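Local coordinates for methyl-coenzyme M reductase I beta subunit (PDB 1E6Y), which forms part of methyl-coenzyme M reductase I, the nickel F430 enzyme that makes methane and the coenzyme M-coenzyme B heterodisulfide in the final step of methanogenesis, at residues Gln322-Thr327 against Val354-Phe359; Glu350-Gly355 against Val377-Ser382. All blocks are in the same frame, centred on the assembly; numbering follows the deposited sequence.

Followed from the N terminus, the chain reaches the first of these segments late, at Gln322-Thr327, which covers the start of helix 323-339 and the residue leading into it. It then passes to helix 348-358, which takes part in both contacts. Contact 1 closes a 26-residue, mostly helical excursion by laying the end of the second helix, nearly antiparallel, against the start of the first. Contact 2 brings Val377-Ser382, in the loop before helix 387-395, back onto the middle of helix 348-358. The closures are staggered and overlap on that helix, sharing Val354 and Gly355; neither lies inside the other. Phe356 and Phe359 meet the loop at Thr379 and Val378, and both contacts reach coenzyme B.

Contact 1: residues Gln322-Thr327 against Val354-Phe359; sequences QNVSST and VGFSFF. With COM (1-thioethanesulfonic acid), chain N; TP7 (Coenzyme B), chain M.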
ATOM      1  N   GLN E 322     -23.917 -18.921   9.157  1.00  9.09           N
ATOM      2  CA  GLN E 322     -22.855 -19.593   8.406  1.00  9.20           C
ATOM      3  C   GLN E 322     -23.366 -20.414   7.225  1.00  9.25           C
ATOM      4  O   GLN E 322     -22.629 -20.637   6.261  1.00  9.80           O
ATOM      5  CB  GLN E 322     -22.028 -20.489   9.330  1.00  9.10           C
ATOM      6  CG  GLN E 322     -22.739 -21.757   9.778  1.00  9.30           C
ATOM      7  CD  GLN E 322     -21.936 -22.524  10.799  1.00 10.15           C
ATOM      8  OE1 GLN E 322     -21.840 -22.121  11.956  1.00 10.44           O
ATOM      9  NE2 GLN E 322     -21.317 -23.614  10.367  1.00  9.60           N
ATOM     10  N   ASN E 323     -24.640 -20.800   7.270  1.00  9.19           N
ATOM     11  CA  ASN E 323     -25.234 -21.638   6.230  1.00  9.60           C
ATOM     12  C   ASN E 323     -25.298 -20.942   4.871  1.00  9.11           C
ATOM     13  O   ASN E 323     -25.468 -21.596   3.843  1.00  8.99           O
ATOM     14  CB  ASN E 323     -26.645 -22.078   6.638  1.00 10.00           C
ATOM     15  CG  ASN E 323     -26.652 -22.953   7.874  1.00 11.01           C
ATOM     16  OD1 ASN E 323     -25.603 -23.279   8.428  1.00 11.14           O
ATOM     17  ND2 ASN E 323     -27.845 -23.323   8.329  1.00 11.23           N
ATOM     18  N   VAL E 324     -25.144 -19.622   4.870  1.00  8.44           N
ATOM     19  CA  VAL E 324     -25.268 -18.839   3.643  1.00  8.46           C
ATOM     20  C   VAL E 324     -24.185 -19.137   2.601  1.00  8.60           C
ATOM     21  O   VAL E 324     -24.470 -19.138   1.404  1.00  8.91           O
ATOM     22  CB  VAL E 324     -25.289 -17.314   3.942  1.00  7.64           C
ATOM     23  CG1 VAL E 324     -23.933 -16.846   4.466  1.00  8.66           C
ATOM     24  CG2 VAL E 324     -25.676 -16.542   2.694  1.00  8.63           C
ATOM     25  N   SER E 325     -22.960 -19.416   3.043  1.00  8.74           N
ATOM     26  CA  SER E 325     -21.867 -19.626   2.094  1.00  9.31           C
ATOM     27  C   SER E 325     -22.078 -20.889   1.264  1.00  9.46           C
ATOM     28  O   SER E 325     -21.965 -20.861   0.038  1.00  9.19           O
ATOM     29  CB  SER E 325     -20.508 -19.672   2.811  1.00  8.85           C
ATOM     30  OG  SER E 325     -20.432 -20.723   3.757  1.00  9.71           O
ATOM     31  N   SER E 326     -22.495 -21.965   1.926  1.00  9.93           N
ATOM     32  CA  SER E 326     -22.761 -23.226   1.239  1.00 10.70           C
ATOM     33  C   SER E 326     -24.079 -23.177   0.467  1.00 10.42           C
ATOM     34  O   SER E 326     -24.218 -23.813  -0.579  1.00 11.42           O
ATOM     35  CB  SER E 326     -22.783 -24.381   2.244  1.00 10.92           C
ATOM     36  OG  SER E 326     -23.668 -24.108   3.314  1.00 13.13           O
ATOM     37  N   THR E 327     -25.030 -22.387   0.963  1.00 10.39           N
ATOM     38  CA  THR E 327     -26.316 -22.218   0.289  1.00  9.68           C
ATOM     39  C   THR E 327     -26.136 -21.586  -1.091  1.00  8.88           C
ATOM     40  O   THR E 327     -26.682 -22.072  -2.077  1.00  8.52           O
ATOM     41  CB  THR E 327     -27.279 -21.338   1.117  1.00  9.53           C
ATOM     42  OG1 THR E 327     -27.573 -21.985   2.361  1.00  9.93           O
ATOM     43  CG2 THR E 327     -28.570 -21.108   0.359  1.00 10.03           C
ATOM     44  N   VAL E 354     -17.810 -20.334  -3.237  1.00  7.36           N
ATOM     45  CA  VAL E 354     -16.704 -21.263  -2.999  1.00  7.88           C
ATOM     46  C   VAL E 354     -15.640 -20.616  -2.107  1.00  7.95           C
ATOM     47  O   VAL E 354     -15.312 -21.142  -1.041  1.00  7.66           O
ATOM     48  CB  VAL E 354     -16.058 -21.725  -4.332  1.00  7.21           C
ATOM     49  CG1 VAL E 354     -14.779 -22.501  -4.061  1.00  8.32           C
ATOM     50  CG2 VAL E 354     -17.036 -22.598  -5.110  1.00  7.87           C
ATOM     51  N   GLY E 355     -15.187 -19.425  -2.495  1.00  7.41           N
ATOM     52  CA  GLY E 355     -14.184 -18.727  -1.709  1.00  8.13           C
ATOM     53  C   GLY E 355     -14.727 -18.216  -0.387  1.00  8.16           C
ATOM     54  O   GLY E 355     -14.033 -18.231   0.630  1.00  8.27           O
ATOM     55  N   PHE E 356     -15.981 -17.776  -0.410  1.00  8.35           N
ATOM     56  CA  PHE E 356     -16.678 -17.293   0.779  1.00  8.38           C
ATOM     57  C   PHE E 356     -16.822 -18.410   1.817  1.00  8.66           C
ATOM     58  O   PHE E 356     -16.541 -18.194   2.996  1.00  9.37           O
ATOM     59  CB  PHE E 356     -18.045 -16.728   0.356  1.00  8.71           C
ATOM     60  CG  PHE E 356     -18.936 -16.314   1.499  1.00  8.40           C
ATOM     61  CD1 PHE E 356     -20.320 -16.402   1.370  1.00  8.00           C
ATOM     62  CD2 PHE E 356     -18.409 -15.823   2.691  1.00  8.57           C
ATOM     63  CE1 PHE E 356     -21.164 -16.015   2.408  1.00  8.62           C
ATOM     64  CE2 PHE E 356     -19.245 -15.438   3.738  1.00  9.40           C
ATOM     65  CZ  PHE E 356     -20.624 -15.534   3.595  1.00  9.27           C
ATOM     66  N   SER E 357     -17.156 -19.620   1.368  1.00  8.56           N
ATOM     67  CA  SER E 357     -17.196 -20.782   2.263  1.00  8.49           C
ATOM     68  C   SER E 357     -15.817 -21.034   2.881  1.00  8.55           C
ATOM     69  O   SER E 357     -15.671 -21.103   4.100  1.00  8.88           O
ATOM     70  CB  SER E 357     -17.652 -22.035   1.505  1.00  9.03           C
ATOM     71  OG  SER E 357     -18.996 -21.915   1.068  1.00  9.97           O
ATOM     72  N   PHE E 358     -14.800 -21.090   2.026  1.00  7.87           N
ATOM     73  CA  PHE E 358     -13.419 -21.268   2.457  1.00  8.33           C
ATOM     74  C   PHE E 358     -13.011 -20.232   3.506  1.00  8.66           C
ATOM     75  O   PHE E 358     -12.549 -20.588   4.593  1.00  7.65           O
ATOM     76  CB  PHE E 358     -12.505 -21.183   1.232  1.00  8.74           C
ATOM     77  CG  PHE E 358     -11.040 -21.101   1.555  1.00  8.57           C
ATOM     78  CD1 PHE E 358     -10.416 -22.099   2.298  1.00  8.78           C
ATOM     79  CD2 PHE E 358     -10.265 -20.070   1.033  1.00  8.74           C
ATOM     80  CE1 PHE E 358      -9.042 -22.071   2.511  1.00  9.81           C
ATOM     81  CE2 PHE E 358      -8.887 -20.033   1.238  1.00  9.41           C
ATOM     82  CZ  PHE E 358      -8.276 -21.035   1.976  1.00 10.08           C
ATOM     83  N   PHE E 359     -13.258 -18.959   3.206  1.00  8.47           N
ATOM     84  CA  PHE E 359     -12.837 -17.868   4.081  1.00  8.20           C
ATOM     85  C   PHE E 359     -13.811 -17.579   5.219  1.00  8.54           C
ATOM     86  O   PHE E 359     -13.624 -16.626   5.972  1.00  9.14           O
ATOM     87  CB  PHE E 359     -12.587 -16.601   3.263  1.00  8.70           C
ATOM     88  CG  PHE E 359     -11.219 -16.539   2.646  1.00  7.90           C
ATOM     89  CD1 PHE E 359     -11.053 -16.649   1.268  1.00  7.99           C
ATOM     90  CD2 PHE E 359     -10.091 -16.374   3.446  1.00  8.28           C
ATOM     91  CE1 PHE E 359      -9.784 -16.588   0.694  1.00  8.16           C
ATOM     92  CE2 PHE E 359      -8.816 -16.315   2.885  1.00  8.11           C
ATOM     93  CZ  PHE E 359      -8.662 -16.424   1.505  1.00  7.54           C
TER
HETATM   94  C1  COM N5572      -6.638 -25.894   2.153  1.00 16.04           C
HETATM   95  C2  COM N5572      -7.423 -25.202   3.273  1.00 17.71           C
HETATM   96  S1  COM N5572      -4.878 -25.662   2.419  1.00 17.26           S
HETATM   97  S2  COM N5572      -9.110 -25.815   3.370  1.00 18.12           S
HETATM   98  O1S COM N5572      -9.629 -25.979   1.974  1.00 16.87           O
HETATM   99  O2S COM N5572      -9.957 -24.806   4.130  1.00 17.59           O
HETATM  100  O3S COM N5572      -9.130 -27.134   4.089  1.00 17.86           O
HETATM  101  N   TP7 M5571      -6.058 -13.139   2.684  1.00  9.32           N
HETATM  102  P   TP7 M5571      -8.839 -10.819   5.382  1.00  8.41           P
HETATM  103  O1P TP7 M5571     -10.253 -11.231   5.271  1.00  8.34           O
HETATM  104  O2P TP7 M5571      -8.665  -9.405   4.979  1.00  8.15           O
HETATM  105  O3P TP7 M5571      -8.343 -11.042   6.779  1.00  8.58           O
HETATM  106  O4P TP7 M5571      -7.971 -11.784   4.364  1.00  7.84           O
HETATM  107  CB  TP7 M5571      -7.959 -11.627   3.005  1.00  9.27           C
HETATM  108  C   TP7 M5571      -5.652 -10.741   3.153  1.00  9.45           C
HETATM  109  O   TP7 M5571      -4.974 -11.096   4.148  1.00  8.80           O
HETATM  110  OXT TP7 M5571      -5.631  -9.576   2.682  1.00  8.83           O
HETATM  111  CA  TP7 M5571      -6.554 -11.812   2.475  1.00  8.83           C
HETATM  112  CG  TP7 M5571      -8.918 -12.654   2.403  1.00  8.04           C
HETATM  113  O1  TP7 M5571      -6.362 -13.800   0.522  1.00  9.47           O
HETATM  114  C1  TP7 M5571      -5.735 -13.980   1.604  1.00  9.21           C
HETATM  115  C2  TP7 M5571      -4.768 -14.962   1.796  1.00 10.17           C
HETATM  116  C3  TP7 M5571      -4.423 -15.875   0.612  1.00  9.16           C
HETATM  117  C4  TP7 M5571      -3.289 -16.935   0.694  1.00 10.08           C
HETATM  118  C5  TP7 M5571      -3.699 -18.031   1.717  1.00  9.16           C
HETATM  119  C6  TP7 M5571      -4.855 -18.917   1.156  1.00 10.36           C
HETATM  120  C7  TP7 M5571      -4.455 -19.531  -0.143  1.00 11.26           C
HETATM  121  S7  TP7 M5571      -5.674 -20.601  -0.962  1.00 12.50           S
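With CG anti to the backbone N (chi1 174°), Phe356 extends its ring to Ser325 and Val324, while Ser357, with OG anti to its carbonyl carbon, turns its hydroxyl to the same helix turn. Ser325 CB sits over one face of the Phe356 ring, 3.8 Å from the centroid and 21° off the normal, a CH-pi contact displaced toward the rim. Val324 comes in obliquely, its CG1 3.5 Å from Phe356 CE1, the two side chains crossing at about a right angle. Ser325 CB also lies 3.2 Å from Ser357 OG; that hydroxyl is hydrogen-bonded to Ala353 O in its own helix. Small side chains at both positions are consistent with the close approach, Ser325 CA to Ser357 CA 4.8 Å. The far side of this packed helix end forms pocket wall: Phe358 lines the coenzyme M and coenzyme B pockets, its edge meeting the sulfonate in plane with CD1 3.3 Å from O2S of coenzyme M, and Phe359 lays one ring face over CG of coenzyme B. The axes of segments 323-327 and 354-358 approach to 8.2 Å at 152°, nearly antiparallel. Ser326 OG is hydrogen-bonded to Asp113 of the gamma subunit. Helix 387-395 flanks the Val324-Phe356 side, and helix 296-318 packs against Val324.

Contact 2: residues Glu350-Gly355 against Val377-Ser382; sequences EGTAVG and VVTRHS. With TP7 (Coenzyme B), chain M.
Thr352 is the centre of the contact, with its hydroxyl and its methyl meeting different parts of the loop. Among the polar contacts, Ser382 N gives Thr352 OG1 a hydrogen bond of 3.1 Å, weak because it is bent to 127°. The same oxygen is hydrogen-bonded to Lys348 O one turn back in the helix, a placement that follows from OG1 lying beside its own backbone N (chi1 -62°). Within the loop, His381 NE2 makes a short but weak bond to Val377 O, 2.7 Å long and strongly bent, that brings the imidazole back beside the start of its own loop, with Val378 O at the ring edge; its ND1 is hydrogen-bonded to a polar side chain of another subunit. The two partners, one of them weak, probably restrict rotation of the ring.

The remaining contacts are by packing. His381 CB reaches to 3.4 Å from Thr352 OG1. Thr352 CG2 rests on the loop backbone, 3.8 Å from Thr379 CA, and meets the Thr379 methyl CG2 nearby. At Gly355, which has no side chain, Val378 CG1 closes on the helix backbone, 3.6 Å from Gly355 O.

Val377 and Val378 line the coenzyme B pocket: Val377 CG1 lies 3.5 Å from CG of coenzyme B, and Val378 CG2 touches the same methyl, so Val378 bridges helix and ligand, CG1 on one and CG2 on the other.

Helix 323-339 packs against Ala353 and Val354 of helix 348-358. Ser382, hydrogen-bonded through OG to Asp345, also touches Val349 of helix 348-358, and the loop continues from there toward helix 387-395.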
ATOM      1  N   GLU E 350     -21.838 -18.885  -7.519  1.00  8.23           N
ATOM      2  CA  GLU E 350     -21.235 -20.137  -7.069  1.00  8.14           C
ATOM      3  C   GLU E 350     -19.755 -19.942  -6.756  1.00  7.57           C
ATOM      4  O   GLU E 350     -19.277 -20.377  -5.711  1.00  7.83           O
ATOM      5  CB  GLU E 350     -21.394 -21.214  -8.141  1.00  8.36           C
ATOM      6  CG  GLU E 350     -20.979 -22.597  -7.687  1.00  9.65           C
ATOM      7  CD  GLU E 350     -20.997 -23.618  -8.809  1.00 10.11           C
ATOM      8  OE1 GLU E 350     -20.197 -24.574  -8.739  1.00 10.10           O
ATOM      9  OE2 GLU E 350     -21.816 -23.481  -9.744  1.00  9.43           O
ATOM     10  N   GLY E 351     -19.052 -19.247  -7.650  1.00  7.89           N
ATOM     11  CA  GLY E 351     -17.640 -18.973  -7.460  1.00  8.12           C
ATOM     12  C   GLY E 351     -17.377 -18.141  -6.221  1.00  9.07           C
ATOM     13  O   GLY E 351     -16.543 -18.509  -5.390  1.00  7.99           O
ATOM     14  N   THR E 352     -18.107 -17.037  -6.079  1.00  7.69           N
ATOM     15  CA  THR E 352     -18.027 -16.219  -4.873  1.00  8.57           C
ATOM     16  C   THR E 352     -18.262 -17.081  -3.634  1.00  8.25           C
ATOM     17  O   THR E 352     -17.490 -17.020  -2.676  1.00  8.89           O
ATOM     18  CB  THR E 352     -19.067 -15.077  -4.898  1.00  8.88           C
ATOM     19  OG1 THR E 352     -18.795 -14.204  -5.999  1.00  9.52           O
ATOM     20  CG2 THR E 352     -19.016 -14.272  -3.604  1.00  9.04           C
ATOM     21  N   ALA E 353     -19.231 -17.989  -3.727  1.00  8.35           N
ATOM     22  CA  ALA E 353     -19.617 -18.831  -2.600  1.00  7.59           C
ATOM     23  C   ALA E 353     -18.550 -19.860  -2.237  1.00  8.28           C
ATOM     24  O   ALA E 353     -18.419 -20.234  -1.074  1.00  7.91           O
ATOM     25  CB  ALA E 353     -20.929 -19.527  -2.898  1.00  8.02           C
ATOM     26  N   VAL E 354     -17.810 -20.334  -3.237  1.00  7.36           N
ATOM     27  CA  VAL E 354     -16.704 -21.263  -2.999  1.00  7.88           C
ATOM     28  C   VAL E 354     -15.640 -20.616  -2.107  1.00  7.95           C
ATOM     29  O   VAL E 354     -15.312 -21.142  -1.041  1.00  7.66           O
ATOM     30  CB  VAL E 354     -16.058 -21.725  -4.332  1.00  7.21           C
ATOM     31  CG1 VAL E 354     -14.779 -22.501  -4.061  1.00  8.32           C
ATOM     32  CG2 VAL E 354     -17.036 -22.598  -5.110  1.00  7.87           C
ATOM     33  N   GLY E 355     -15.187 -19.425  -2.495  1.00  7.41           N
ATOM     34  CA  GLY E 355     -14.184 -18.727  -1.709  1.00  8.13           C
ATOM     35  C   GLY E 355     -14.727 -18.216  -0.387  1.00  8.16           C
ATOM     36  O   GLY E 355     -14.033 -18.231   0.630  1.00  8.27           O
ATOM     37  N   VAL E 377     -12.289  -8.669  -0.742  1.00  7.92           N
ATOM     38  CA  VAL E 377     -11.612  -9.448  -1.778  1.00  7.30           C
ATOM     39  C   VAL E 377     -12.267 -10.812  -2.009  1.00  7.90           C
ATOM     40  O   VAL E 377     -12.252 -11.333  -3.125  1.00  7.95           O
ATOM     41  CB  VAL E 377     -10.108  -9.652  -1.445  1.00  7.66           C
ATOM     42  CG1 VAL E 377      -9.939 -10.575  -0.240  1.00  7.15           C
ATOM     43  CG2 VAL E 377      -9.377 -10.209  -2.656  1.00  8.01           C
ATOM     44  N   VAL E 378     -12.910 -11.347  -0.973  1.00  7.39           N
ATOM     45  CA  VAL E 378     -13.525 -12.668  -1.053  1.00  7.53           C
ATOM     46  C   VAL E 378     -14.892 -12.639  -1.736  1.00  7.90           C
ATOM     47  O   VAL E 378     -15.243 -13.561  -2.471  1.00  8.40           O
ATOM     48  CB  VAL E 378     -13.682 -13.288   0.353  1.00  6.98           C
ATOM     49  CG1 VAL E 378     -14.340 -14.659   0.265  1.00  7.79           C
ATOM     50  CG2 VAL E 378     -12.321 -13.396   1.022  1.00  7.68           C
ATOM     51  N   THR E 379     -15.644 -11.562  -1.523  1.00  7.94           N
ATOM     52  CA  THR E 379     -17.061 -11.550  -1.884  1.00  7.54           C
ATOM     53  C   THR E 379     -17.469 -10.451  -2.870  1.00  7.54           C
ATOM     54  O   THR E 379     -18.659 -10.191  -3.053  1.00  8.20           O
ATOM     55  CB  THR E 379     -17.946 -11.444  -0.622  1.00  7.52           C
ATOM     56  OG1 THR E 379     -17.418 -10.438   0.252  1.00  6.79           O
ATOM     57  CG2 THR E 379     -17.989 -12.778   0.116  1.00  7.79           C
ATOM     58  N   ARG E 380     -16.489  -9.860  -3.551  1.00  7.47           N
ATOM     59  CA  ARG E 380     -16.741  -8.843  -4.543  1.00  7.49           C
ATOM     60  C   ARG E 380     -17.195  -9.386  -5.894  1.00  8.15           C
ATOM     61  O   ARG E 380     -17.649  -8.641  -6.757  1.00  8.29           O
ATOM     62  CB  ARG E 380     -15.489  -7.981  -4.789  1.00  7.87           C
ATOM     63  CG  ARG E 380     -14.261  -8.765  -5.251  1.00  7.29           C
ATOM     64  CD  ARG E 380     -13.140  -7.757  -5.514  1.00  7.18           C
ATOM     65  NE  ARG E 380     -13.327  -7.009  -6.741  1.00  7.86           N
ATOM     66  CZ  ARG E 380     -12.447  -6.207  -7.303  1.00  8.57           C
ATOM     67  NH1 ARG E 380     -12.683  -5.583  -8.435  1.00  8.27           N
ATOM     68  NH2 ARG E 380     -11.255  -6.006  -6.712  1.00  8.04           N
ATOM     69  N   HIS E 381     -16.977 -10.672  -6.132  1.00  7.89           N
ATOM     70  CA  HIS E 381     -16.901 -11.168  -7.503  1.00  7.72           C
ATOM     71  C   HIS E 381     -18.217 -11.175  -8.264  1.00  8.09           C
ATOM     72  O   HIS E 381     -18.262 -10.772  -9.428  1.00  8.78           O
ATOM     73  CB  HIS E 381     -16.275 -12.554  -7.505  1.00  7.63           C
ATOM     74  CG  HIS E 381     -15.015 -12.628  -6.706  1.00  7.49           C
ATOM     75  ND1 HIS E 381     -13.826 -12.083  -7.151  1.00  8.21           N
ATOM     76  CD2 HIS E 381     -14.796 -13.011  -5.430  1.00  7.70           C
ATOM     77  CE1 HIS E 381     -12.938 -12.125  -6.179  1.00  8.14           C
ATOM     78  NE2 HIS E 381     -13.497 -12.683  -5.120  1.00  7.89           N
ATOM     79  N   SER E 382     -19.290 -11.590  -7.598  1.00  8.41           N
ATOM     80  CA  SER E 382     -20.617 -11.551  -8.201  1.00  8.96           C
ATOM     81  C   SER E 382     -21.116 -10.114  -8.306  1.00  8.57           C
ATOM     82  O   SER E 382     -20.801  -9.270  -7.465  1.00  9.02           O
ATOM     83  CB  SER E 382     -21.603 -12.386  -7.380  1.00  9.60           C
ATOM     84  OG  SER E 382     -22.910 -12.311  -7.928  1.00 10.85           O
TER
HETATM   85  N   TP7 M5571      -6.058 -13.139   2.684  1.00  9.32           N
HETATM   86  P   TP7 M5571      -8.839 -10.819   5.382  1.00  8.41           P
HETATM   87  O1P TP7 M5571     -10.253 -11.231   5.271  1.00  8.34           O
HETATM   88  O2P TP7 M5571      -8.665  -9.405   4.979  1.00  8.15           O
HETATM   89  O3P TP7 M5571      -8.343 -11.042   6.779  1.00  8.58           O
HETATM   90  O4P TP7 M5571      -7.971 -11.784   4.364  1.00  7.84           O
HETATM   91  CB  TP7 M5571      -7.959 -11.627   3.005  1.00  9.27           C
HETATM   92  C   TP7 M5571      -5.652 -10.741   3.153  1.00  9.45           C
HETATM   93  O   TP7 M5571      -4.974 -11.096   4.148  1.00  8.80           O
HETATM   94  OXT TP7 M5571      -5.631  -9.576   2.682  1.00  8.83           O
HETATM   95  CA  TP7 M5571      -6.554 -11.812   2.475  1.00  8.83           C
HETATM   96  CG  TP7 M5571      -8.918 -12.654   2.403  1.00  8.04           C
HETATM   97  O1  TP7 M5571      -6.362 -13.800   0.522  1.00  9.47           O
HETATM   98  C1  TP7 M5571      -5.735 -13.980   1.604  1.00  9.21           C
HETATM   99  C2  TP7 M5571      -4.768 -14.962   1.796  1.00 10.17           C
HETATM  100  C3  TP7 M5571      -4.423 -15.875   0.612  1.00  9.16           C
HETATM  101  C4  TP7 M5571      -3.289 -16.935   0.694  1.00 10.08           C
HETATM  102  C5  TP7 M5571      -3.699 -18.031   1.717  1.00  9.16           C
HETATM  103  C6  TP7 M5571      -4.855 -18.917   1.156  1.00 10.36           C
HETATM  104  C7  TP7 M5571      -4.455 -19.531  -0.143  1.00 11.26           C
HETATM  105  S7  TP7 M5571      -5.674 -20.601  -0.962  1.00 12.50           S